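Local coordinates for protein 2,4-dihydroxyhept-2-ene-1,7-dioic acid aldolase (Kordia algicida OT-1, PDB 6BDE) that binds heme and probably acts in nitric oxide signalling as an H-NOX (heme nitric oxide/oxygen) sensing protein, at residues A[68-73]-A[140-145]; A[93-98]-A[148-153]. The protein carries 1 engineered substitution. All coordinates share one frame; numbering follows the deposited sequence.

Contact 1: A[68-73]-A[140-145]; sequences LTYGEH and HHFGLG. Engineered in segment 68-73: Gly-71 (natural residue Ala). With HEM (protoporphyrin IX containing Fe), chain B.
Engineered Gly-71 and Gly-145 meet at a close helix-helix crossing in the H-NOX heme domain, a crossing that belongs to the glycine hinge of H-NOX proteins; the natural residue at 71 is Ala. With no side chain on either, their CA atoms come to 4.3 Å, and the axes of the two short segments approach to 6.6 Å at a crossing angle of -42°. Backbones touch directly: Leu-68 CA lies 3.4 Å from His-141 O in a CA-H...O contact, and Gly-71 CA makes a second one with Phe-142 O. Beside the glycines, Glu-72 CG rests on Gly-145 O and CA. Leu-68 holds its CG anti to the backbone N (chi1 -165°), and CD1 at its tip touches Leu-144 CD2 and, at 3.8 Å, His-141 CD2. Leu-144 CD2 also lies over the centre of one face of the His-141 imidazole, while His-140 ND1, at the ring's edge and in its plane, shares a hydrogen bond of 2.9 Å with His-141 ND1. On the heme side, Phe-142 CE1 reaches Tyr-70 CD2 at 3.5 Å, the two rings meeting obliquely with their planes at 45°. Phe-142 CD1 sits near Gly-71 CA, and HEM C2D lies in the plane of the phenyl ring at its edge, 3.5 Å from Phe-142 CD2, so one phenyl group spans from helix 63-81 to the porphyrin. Gly-143 O approaches the heme too, at atom CAC. Around this crossing, Tyr-70 packs on Glu-8 and Leu-12 of helix 3-17, whereas His-141 and Leu-144 lean on strand 158-164 and His-140 also touches strand 171-178.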
ATOM      1  N   LEU A  68      -6.317   0.940  -3.151  1.00 30.65           N
ATOM      2  CA  LEU A  68      -5.506   1.360  -4.290  1.00 28.97           C
ATOM      3  C   LEU A  68      -5.245   2.860  -4.238  1.00 30.25           C
ATOM      4  O   LEU A  68      -4.100   3.308  -4.364  1.00 28.85           O
ATOM      5  CB  LEU A  68      -6.196   0.972  -5.600  1.00 31.95           C
ATOM      6  CG  LEU A  68      -5.366   0.994  -6.889  1.00 36.93           C
ATOM      7  CD1 LEU A  68      -5.937   0.012  -7.899  1.00 49.26           C
ATOM      8  CD2 LEU A  68      -5.282   2.391  -7.499  1.00 34.87           C
ATOM      9  N   THR A  69      -6.305   3.651  -4.052  1.00 34.07           N
ATOM     10  CA  THR A  69      -6.148   5.099  -3.957  1.00 34.47           C
ATOM     11  C   THR A  69      -5.262   5.481  -2.778  1.00 35.68           C
ATOM     12  O   THR A  69      -4.421   6.381  -2.888  1.00 36.51           O
ATOM     13  CB  THR A  69      -7.519   5.766  -3.839  1.00 36.55           C
ATOM     14  OG1 THR A  69      -8.288   5.490  -5.018  1.00 37.30           O
ATOM     15  CG2 THR A  69      -7.374   7.272  -3.681  1.00 39.39           C
ATOM     16  N   TYR A  70      -5.428   4.799  -1.641  1.00 34.37           N
ATOM     17  CA  TYR A  70      -4.591   5.091  -0.483  1.00 33.46           C
ATOM     18  C   TYR A  70      -3.138   4.707  -0.739  1.00 35.63           C
ATOM     19  O   TYR A  70      -2.221   5.450  -0.368  1.00 34.55           O
ATOM     20  CB  TYR A  70      -5.127   4.369   0.753  1.00 32.89           C
ATOM     21  CG  TYR A  70      -4.336   4.655   2.008  1.00 36.47           C
ATOM     22  CD1 TYR A  70      -3.860   5.933   2.274  1.00 39.53           C
ATOM     23  CD2 TYR A  70      -4.063   3.651   2.926  1.00 38.39           C
ATOM     24  CE1 TYR A  70      -3.134   6.202   3.416  1.00 35.73           C
ATOM     25  CE2 TYR A  70      -3.337   3.911   4.073  1.00 37.81           C
ATOM     26  CZ  TYR A  70      -2.877   5.188   4.313  1.00 41.09           C
ATOM     27  OH  TYR A  70      -2.153   5.456   5.452  1.00 39.59           O
ATOM     28  N   GLY A  71      -2.908   3.552  -1.367  1.00 37.07           N
ATOM     29  CA  GLY A  71      -1.545   3.146  -1.670  1.00 26.22           C
ATOM     30  C   GLY A  71      -0.833   4.126  -2.582  1.00 34.23           C
ATOM     31  O   GLY A  71       0.360   4.394  -2.413  1.00 33.78           O
ATOM     32  N   GLU A  72      -1.553   4.676  -3.561  1.00 30.92           N
ATOM     33  CA  GLU A  72      -0.963   5.701  -4.415  1.00 32.09           C
ATOM     34  C   GLU A  72      -0.661   6.966  -3.621  1.00 39.42           C
ATOM     35  O   GLU A  72       0.373   7.608  -3.838  1.00 40.39           O
ATOM     36  CB  GLU A  72      -1.893   6.006  -5.588  1.00 33.02           C
ATOM     37  CG  GLU A  72      -2.101   4.832  -6.529  1.00 32.05           C
ATOM     38  CD  GLU A  72      -2.729   5.236  -7.847  1.00 39.57           C
ATOM     39  OE1 GLU A  72      -3.347   6.319  -7.910  1.00 38.63           O
ATOM     40  OE2 GLU A  72      -2.601   4.467  -8.824  1.00 35.83           O
ATOM     41  N   HIS A  73      -1.546   7.331  -2.690  1.00 35.91           N
ATOM     42  CA  HIS A  73      -1.306   8.515  -1.872  1.00 41.71           C
ATOM     43  C   HIS A  73      -0.138   8.303  -0.918  1.00 37.88           C
ATOM     44  O   HIS A  73       0.626   9.238  -0.647  1.00 46.21           O
ATOM     45  CB  HIS A  73      -2.569   8.882  -1.091  1.00 49.31           C
ATOM     46  CG  HIS A  73      -2.331   9.867   0.011  1.00 58.29           C
ATOM     47  ND1 HIS A  73      -2.061  11.198  -0.225  1.00 58.36           N
ATOM     48  CD2 HIS A  73      -2.316   9.714   1.356  1.00 59.26           C
ATOM     49  CE1 HIS A  73      -1.894  11.822   0.927  1.00 58.77           C
ATOM     50  NE2 HIS A  73      -2.043  10.944   1.902  1.00 64.13           N
ATOM     51  N   HIS A 140      -3.246  -6.249  -0.751  1.00 25.25           N
ATOM     52  CA  HIS A 140      -2.561  -6.338  -2.037  1.00 26.69           C
ATOM     53  C   HIS A 140      -2.759  -5.077  -2.871  1.00 24.97           C
ATOM     54  O   HIS A 140      -1.846  -4.649  -3.589  1.00 25.77           O
ATOM     55  CB  HIS A 140      -3.048  -7.571  -2.801  1.00 28.93           C
ATOM     56  CG  HIS A 140      -4.513  -7.841  -2.645  1.00 26.29           C
ATOM     57  ND1 HIS A 140      -5.473  -7.196  -3.395  1.00 27.85           N
ATOM     58  CD2 HIS A 140      -5.181  -8.690  -1.829  1.00 28.32           C
ATOM     59  CE1 HIS A 140      -6.669  -7.633  -3.046  1.00 28.51           C
ATOM     60  NE2 HIS A 140      -6.521  -8.541  -2.099  1.00 27.64           N
ATOM     61  N   HIS A 141      -3.944  -4.468  -2.799  1.00 28.73           N
ATOM     62  CA  HIS A 141      -4.195  -3.262  -3.577  1.00 26.19           C
ATOM     63  C   HIS A 141      -3.522  -2.031  -2.986  1.00 27.82           C
ATOM     64  O   HIS A 141      -3.264  -1.069  -3.719  1.00 28.10           O
ATOM     65  CB  HIS A 141      -5.700  -3.028  -3.722  1.00 25.63           C
ATOM     66  CG  HIS A 141      -6.283  -3.659  -4.946  1.00 31.09           C
ATOM     67  ND1 HIS A 141      -6.161  -5.005  -5.219  1.00 30.40           N
ATOM     68  CD2 HIS A 141      -6.974  -3.127  -5.983  1.00 27.89           C
ATOM     69  CE1 HIS A 141      -6.759  -5.277  -6.364  1.00 30.84           C
ATOM     70  NE2 HIS A 141      -7.260  -4.155  -6.849  1.00 33.73           N
ATOM     71  N   PHE A 142      -3.236  -2.035  -1.681  1.00 27.03           N
ATOM     72  CA  PHE A 142      -2.368  -1.007  -1.120  1.00 28.30           C
ATOM     73  C   PHE A 142      -0.977  -1.089  -1.733  1.00 29.91           C
ATOM     74  O   PHE A 142      -0.392  -0.066  -2.109  1.00 28.74           O
ATOM     75  CB  PHE A 142      -2.301  -1.147   0.402  1.00 31.98           C
ATOM     76  CG  PHE A 142      -1.448  -0.106   1.074  1.00 30.56           C
ATOM     77  CD1 PHE A 142      -1.910   1.190   1.239  1.00 33.05           C
ATOM     78  CD2 PHE A 142      -0.186  -0.426   1.548  1.00 30.90           C
ATOM     79  CE1 PHE A 142      -1.126   2.148   1.859  1.00 35.93           C
ATOM     80  CE2 PHE A 142       0.602   0.526   2.170  1.00 31.45           C
ATOM     81  CZ  PHE A 142       0.131   1.815   2.326  1.00 37.48           C
ATOM     82  N   GLY A 143      -0.437  -2.304  -1.856  1.00 28.01           N
ATOM     83  CA  GLY A 143       0.832  -2.475  -2.535  1.00 28.27           C
ATOM     84  C   GLY A 143       0.753  -2.185  -4.020  1.00 27.00           C
ATOM     85  O   GLY A 143       1.713  -1.677  -4.605  1.00 27.89           O
ATOM     86  N   LEU A 144      -0.383  -2.500  -4.650  1.00 27.95           N
ATOM     87  CA  LEU A 144      -0.551  -2.194  -6.067  1.00 28.23           C
ATOM     88  C   LEU A 144      -0.490  -0.693  -6.312  1.00 27.34           C
ATOM     89  O   LEU A 144       0.120  -0.242  -7.289  1.00 28.04           O
ATOM     90  CB  LEU A 144      -1.874  -2.771  -6.576  1.00 25.26           C
ATOM     91  CG  LEU A 144      -2.286  -2.410  -8.007  1.00 27.11           C
ATOM     92  CD1 LEU A 144      -1.228  -2.844  -9.008  1.00 28.53           C
ATOM     93  CD2 LEU A 144      -3.631  -3.030  -8.348  1.00 29.03           C
ATOM     94  N   GLY A 145      -1.112   0.097  -5.435  1.00 29.30           N
ATOM     95  CA  GLY A 145      -1.043   1.541  -5.580  1.00 28.55           C
ATOM     96  C   GLY A 145       0.366   2.074  -5.402  1.00 29.65           C
ATOM     97  O   GLY A 145       0.773   3.017  -6.087  1.00 30.14           O
TER
HETATM   98  CHA HEM B 201       3.119  -1.716   5.231  1.00 38.91           C
HETATM   99  CHB HEM B 201       7.184   1.875   4.970  1.00 36.41           C
HETATM  100  CHC HEM B 201       7.958   0.639  -0.345  1.00 37.90           C
HETATM  101  CHD HEM B 201       3.718  -2.783  -0.152  1.00 31.59           C
HETATM  102  C1A HEM B 201       4.372  -0.561   5.255  1.00 35.01           C
HETATM  103  C2A HEM B 201       4.264   0.184   6.452  1.00 39.84           C
HETATM  104  C3A HEM B 201       5.267   1.064   6.383  1.00 38.67           C
HETATM  105  C4A HEM B 201       5.894   0.788   5.152  1.00 36.53           C
HETATM  106  CMA HEM B 201       5.650   2.125   7.411  1.00 39.23           C
HETATM  107  CAA HEM B 201       3.254   0.006   7.586  1.00 32.68           C
HETATM  108  CBA HEM B 201       3.833  -1.009   8.577  1.00 36.99           C
HETATM  109  CGA HEM B 201       2.949  -1.146   9.813  1.00 38.82           C
HETATM  110  O1A HEM B 201       3.368  -1.785  10.815  1.00 40.13           O
HETATM  111  O2A HEM B 201       1.804  -0.623   9.837  1.00 40.66           O
HETATM  112  C1B HEM B 201       7.588   1.727   3.372  1.00 36.52           C
HETATM  113  C2B HEM B 201       8.521   2.779   2.741  1.00 36.40           C
HETATM  114  C3B HEM B 201       8.676   2.400   1.375  1.00 39.00           C
HETATM  115  C4B HEM B 201       7.853   1.153   1.231  1.00 35.51           C
HETATM  116  CMB HEM B 201       9.157   3.977   3.448  1.00 46.72           C
HETATM  117  CAB HEM B 201       9.505   3.080   0.291  1.00 38.06           C
HETATM  118  CBB HEM B 201      10.797   3.273   0.456  1.00 53.14           C
HETATM  119  C1C HEM B 201       6.632  -0.439  -0.455  1.00 34.91           C
HETATM  120  C2C HEM B 201       6.314  -0.700  -1.806  1.00 32.73           C
HETATM  121  C3C HEM B 201       5.270  -1.543  -1.751  1.00 33.14           C
HETATM  122  C4C HEM B 201       5.036  -1.735  -0.376  1.00 31.83           C
HETATM  123  CMC HEM B 201       7.006  -0.149  -3.051  1.00 35.05           C
HETATM  124  CAC HEM B 201       4.512  -2.168  -2.917  1.00 43.12           C
HETATM  125  CBC HEM B 201       4.738  -3.422  -3.244  1.00 46.74           C
HETATM  126  C1D HEM B 201       3.360  -2.562   1.469  1.00 30.76           C
HETATM  127  C2D HEM B 201       2.003  -3.157   1.761  1.00 29.79           C
HETATM  128  C3D HEM B 201       1.790  -2.912   3.144  1.00 27.82           C
HETATM  129  C4D HEM B 201       3.043  -2.162   3.646  1.00 30.76           C
HETATM  130  CMD HEM B 201       1.066  -3.881   0.796  1.00 30.63           C
HETATM  131  CAD HEM B 201       0.563  -3.316   3.962  1.00 30.61           C
HETATM  132  CBD HEM B 201       0.938  -4.305   5.062  1.00 32.71           C
HETATM  133  CGD HEM B 201       0.656  -5.721   4.575  1.00 32.24           C
HETATM  134  O1D HEM B 201       0.418  -5.924   3.355  1.00 30.69           O
HETATM  135  O2D HEM B 201       0.670  -6.678   5.392  1.00 30.75           O
HETATM  136  NA  HEM B 201       5.347  -0.200   4.318  1.00 35.39           N
HETATM  137  NB  HEM B 201       7.054   0.668   2.388  1.00 37.45           N
HETATM  138  NC  HEM B 201       5.822  -1.011   0.533  1.00 33.52           N
HETATM  139  ND  HEM B 201       4.082  -1.839   2.552  1.00 32.89           N
HETATM  140 FE   HEM B 201       5.920  -0.997   2.549  1.00 33.46          FE

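Contact 2: A[93-98]-A[148-153]; sequences IEMLAS and NKTFEH
Phe-151 and Thr-150 of helix 140-153 meet the side chains of Ile-93, Met-95 and Leu-96 on the short helix 92-96, the backbones standing well apart, with CA atoms of Leu-96 and Thr-150 8.0 Å from each other. The Phe-151 ring is touched at two places. Ile-93 CD1 comes in at the edge, near the ring plane, 3.7 Å from CZ; Leu-96 crosses the phenylalanine at about a right angle and sets CD1 3.6 Å from CE2. Leu-96 divides its branches: the Leu-96 and Thr-150 side chains pass each other in opposite directions, and Leu-96 CD2 lies 3.9 Å from Thr-150 OG1 and almost as near CG2. Met-95 reaches across at full stretch, all three torsions close to 169°, which brings SD to 4.0 Å from Thr-150 CG2 and CE beside OG1. Thr-150 turns OG1 back beside its own backbone N (chi1 -63°), where the hydroxyl hydrogen-bonds Leu-146 O one turn earlier. Leu-96 and Thr-150 also touch the heme, while Ile-93 and Phe-151 rest on Ile-176 of strand 171-178. The one polar side-chain group at this interface is thus satisfied within its own helix, and the join between the helices is apolar, made by methyl groups, a thioether and a phenyl ring.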
ATOM      1  N   ILE A  93      11.697  -1.657 -11.652  1.00 40.45           N
ATOM      2  CA  ILE A  93      11.704  -3.104 -11.450  1.00 36.16           C
ATOM      3  C   ILE A  93      12.709  -3.486 -10.370  1.00 37.91           C
ATOM      4  O   ILE A  93      12.431  -4.339  -9.517  1.00 38.04           O
ATOM      5  CB  ILE A  93      11.991  -3.825 -12.779  1.00 41.34           C
ATOM      6  CG1 ILE A  93      10.794  -3.700 -13.724  1.00 44.85           C
ATOM      7  CG2 ILE A  93      12.329  -5.290 -12.537  1.00 41.11           C
ATOM      8  CD1 ILE A  93       9.551  -4.404 -13.230  1.00 39.74           C
ATOM      9  N   GLU A  94      13.886  -2.856 -10.380  1.00 38.76           N
ATOM     10  CA  GLU A  94      14.900  -3.164  -9.375  1.00 39.97           C
ATOM     11  C   GLU A  94      14.434  -2.770  -7.979  1.00 41.70           C
ATOM     12  O   GLU A  94      14.710  -3.477  -7.002  1.00 42.37           O
ATOM     13  CB  GLU A  94      16.211  -2.459  -9.721  1.00 47.57           C
ATOM     14  CG  GLU A  94      17.431  -3.042  -9.025  1.00 55.55           C
ATOM     15  CD  GLU A  94      17.777  -4.431  -9.525  1.00 59.48           C
ATOM     16  OE1 GLU A  94      18.036  -4.581 -10.738  1.00 68.56           O
ATOM     17  OE2 GLU A  94      17.791  -5.373  -8.706  1.00 67.72           O
ATOM     18  N   MET A  95      13.724  -1.645  -7.865  1.00 37.25           N
ATOM     19  CA  MET A  95      13.232  -1.212  -6.561  1.00 40.51           C
ATOM     20  C   MET A  95      12.173  -2.168  -6.023  1.00 36.07           C
ATOM     21  O   MET A  95      12.198  -2.527  -4.839  1.00 36.41           O
ATOM     22  CB  MET A  95      12.676   0.209  -6.655  1.00 40.50           C
ATOM     23  CG  MET A  95      11.901   0.656  -5.427  1.00 39.48           C
ATOM     24  SD  MET A  95      11.532   2.421  -5.422  1.00 42.32           S
ATOM     25  CE  MET A  95      10.357   2.512  -4.074  1.00 47.22           C
ATOM     26  N   LEU A  96      11.237  -2.594  -6.875  1.00 33.34           N
ATOM     27  CA  LEU A  96      10.197  -3.515  -6.429  1.00 31.88           C
ATOM     28  C   LEU A  96      10.773  -4.877  -6.063  1.00 32.55           C
ATOM     29  O   LEU A  96      10.272  -5.531  -5.141  1.00 35.73           O
ATOM     30  CB  LEU A  96       9.123  -3.657  -7.508  1.00 31.74           C
ATOM     31  CG  LEU A  96       8.301  -2.399  -7.804  1.00 33.36           C
ATOM     32  CD1 LEU A  96       7.191  -2.702  -8.799  1.00 34.31           C
ATOM     33  CD2 LEU A  96       7.731  -1.813  -6.521  1.00 31.93           C
ATOM     34  N   ALA A  97      11.819  -5.320  -6.759  1.00 31.59           N
ATOM     35  CA  ALA A  97      12.497  -6.553  -6.379  1.00 37.65           C
ATOM     36  C   ALA A  97      13.359  -6.388  -5.136  1.00 37.24           C
ATOM     37  O   ALA A  97      13.957  -7.371  -4.683  1.00 37.81           O
ATOM     38  CB  ALA A  97      13.350  -7.065  -7.540  1.00 36.95           C
ATOM     39  N   SER A  98      13.436  -5.180  -4.580  1.00 39.18           N
ATOM     40  CA  SER A  98      14.247  -4.902  -3.402  1.00 40.81           C
ATOM     41  C   SER A  98      13.403  -4.545  -2.184  1.00 36.39           C
ATOM     42  O   SER A  98      13.952  -4.089  -1.175  1.00 39.29           O
ATOM     43  CB  SER A  98      15.236  -3.775  -3.701  1.00 38.27           C
ATOM     44  OG  SER A  98      16.075  -4.111  -4.793  1.00 41.00           O
ATOM     45  N   ASN A 148       2.132   1.234  -8.646  1.00 29.71           N
ATOM     46  CA  ASN A 148       1.745   2.164  -9.704  1.00 33.25           C
ATOM     47  C   ASN A 148       2.577   3.439  -9.646  1.00 36.56           C
ATOM     48  O   ASN A 148       3.091   3.910 -10.667  1.00 36.09           O
ATOM     49  CB  ASN A 148       0.257   2.502  -9.592  1.00 30.68           C
ATOM     50  CG  ASN A 148      -0.640   1.374 -10.060  1.00 32.82           C
ATOM     51  OD1 ASN A 148      -0.179   0.402 -10.658  1.00 36.30           O
ATOM     52  ND2 ASN A 148      -1.935   1.500  -9.792  1.00 32.88           N
ATOM     53  N   LYS A 149       2.721   4.010  -8.448  1.00 31.34           N
ATOM     54  CA  LYS A 149       3.465   5.251  -8.291  1.00 34.87           C
ATOM     55  C   LYS A 149       4.972   5.044  -8.343  1.00 36.50           C
ATOM     56  O   LYS A 149       5.705   6.004  -8.608  1.00 36.75           O
ATOM     57  CB  LYS A 149       3.076   5.931  -6.977  1.00 35.34           C
ATOM     58  CG  LYS A 149       1.676   6.519  -6.989  1.00 33.89           C
ATOM     59  CD  LYS A 149       1.557   7.611  -8.040  1.00 36.37           C
ATOM     60  CE  LYS A 149       0.141   8.154  -8.116  1.00 34.97           C
ATOM     61  NZ  LYS A 149       0.039   9.298  -9.065  1.00 38.87           N
ATOM     62  N   THR A 150       5.450   3.824  -8.092  1.00 35.28           N
ATOM     63  CA  THR A 150       6.867   3.532  -8.286  1.00 36.30           C
ATOM     64  C   THR A 150       7.249   3.682  -9.752  1.00 38.60           C
ATOM     65  O   THR A 150       8.275   4.288 -10.084  1.00 39.65           O
ATOM     66  CB  THR A 150       7.187   2.122  -7.788  1.00 31.73           C
ATOM     67  OG1 THR A 150       6.949   2.045  -6.377  1.00 32.57           O
ATOM     68  CG2 THR A 150       8.643   1.770  -8.072  1.00 39.34           C
ATOM     69  N   PHE A 151       6.420   3.142 -10.649  1.00 36.03           N
ATOM     70  CA  PHE A 151       6.677   3.295 -12.077  1.00 35.52           C
ATOM     71  C   PHE A 151       6.498   4.742 -12.517  1.00 36.14           C
ATOM     72  O   PHE A 151       7.263   5.241 -13.351  1.00 40.02           O
ATOM     73  CB  PHE A 151       5.761   2.368 -12.874  1.00 36.67           C
ATOM     74  CG  PHE A 151       6.224   0.942 -12.894  1.00 36.55           C
ATOM     75  CD1 PHE A 151       7.130   0.511 -13.847  1.00 39.52           C
ATOM     76  CD2 PHE A 151       5.767   0.035 -11.952  1.00 33.41           C
ATOM     77  CE1 PHE A 151       7.568  -0.798 -13.865  1.00 47.02           C
ATOM     78  CE2 PHE A 151       6.202  -1.275 -11.965  1.00 37.51           C
ATOM     79  CZ  PHE A 151       7.104  -1.691 -12.924  1.00 38.87           C
ATOM     80  N   GLU A 152       5.499   5.433 -11.961  1.00 35.73           N
ATOM     81  CA  GLU A 152       5.292   6.837 -12.296  1.00 38.45           C
ATOM     82  C   GLU A 152       6.464   7.693 -11.831  1.00 37.71           C
ATOM     83  O   GLU A 152       6.835   8.668 -12.496  1.00 42.09           O
ATOM     84  CB  GLU A 152       3.986   7.340 -11.680  1.00 36.66           C
ATOM     85  CG  GLU A 152       3.694   8.805 -11.970  1.00 42.70           C
ATOM     86  CD  GLU A 152       2.226   9.151 -11.833  1.00 52.50           C
ATOM     87  OE1 GLU A 152       1.892  10.354 -11.884  1.00 52.15           O
ATOM     88  OE2 GLU A 152       1.406   8.222 -11.670  1.00 48.41           O
ATOM     89  N   HIS A 153       7.059   7.342 -10.687  1.00 42.39           N
ATOM     90  CA  HIS A 153       8.196   8.101 -10.176  1.00 41.90           C
ATOM     91  C   HIS A 153       9.374   8.052 -11.143  1.00 44.75           C
ATOM     92  O   HIS A 153      10.103   9.039 -11.295  1.00 48.58           O
ATOM     93  CB  HIS A 153       8.606   7.570  -8.802  1.00 47.45           C
ATOM     94  CG  HIS A 153       9.810   8.250  -8.228  1.00 50.47           C
ATOM     95  ND1 HIS A 153      11.030   7.621  -8.101  1.00 56.09           N
ATOM     96  CD2 HIS A 153       9.982   9.505  -7.750  1.00 54.53           C
ATOM     97  CE1 HIS A 153      11.901   8.459  -7.570  1.00 54.74           C
ATOM     98  NE2 HIS A 153      11.291   9.609  -7.346  1.00 60.26           N
TER

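In the fold
From the N terminus the segments run 68-73, 93-98, 140-145, 148-153, so the two contacts cross rather than nest. Contact 1 closes a loop of 66 residues that includes helix 99-110, home of the axial iron ligand His-104, and strands 118-121, 123-124 and 128-134. Contact 2 closes a shorter one over the same helix and strands. Both end on helix 140-153: helix 63-81 crosses it closely at its first part and still touches its last part, where helix 92-96 joins. The contacts adjoin where Glu-72 OE2 and Asn-148 ND2, 3.2 Å apart, probably hydrogen-bond. Together they tie two helices to one that lines the heme pocket.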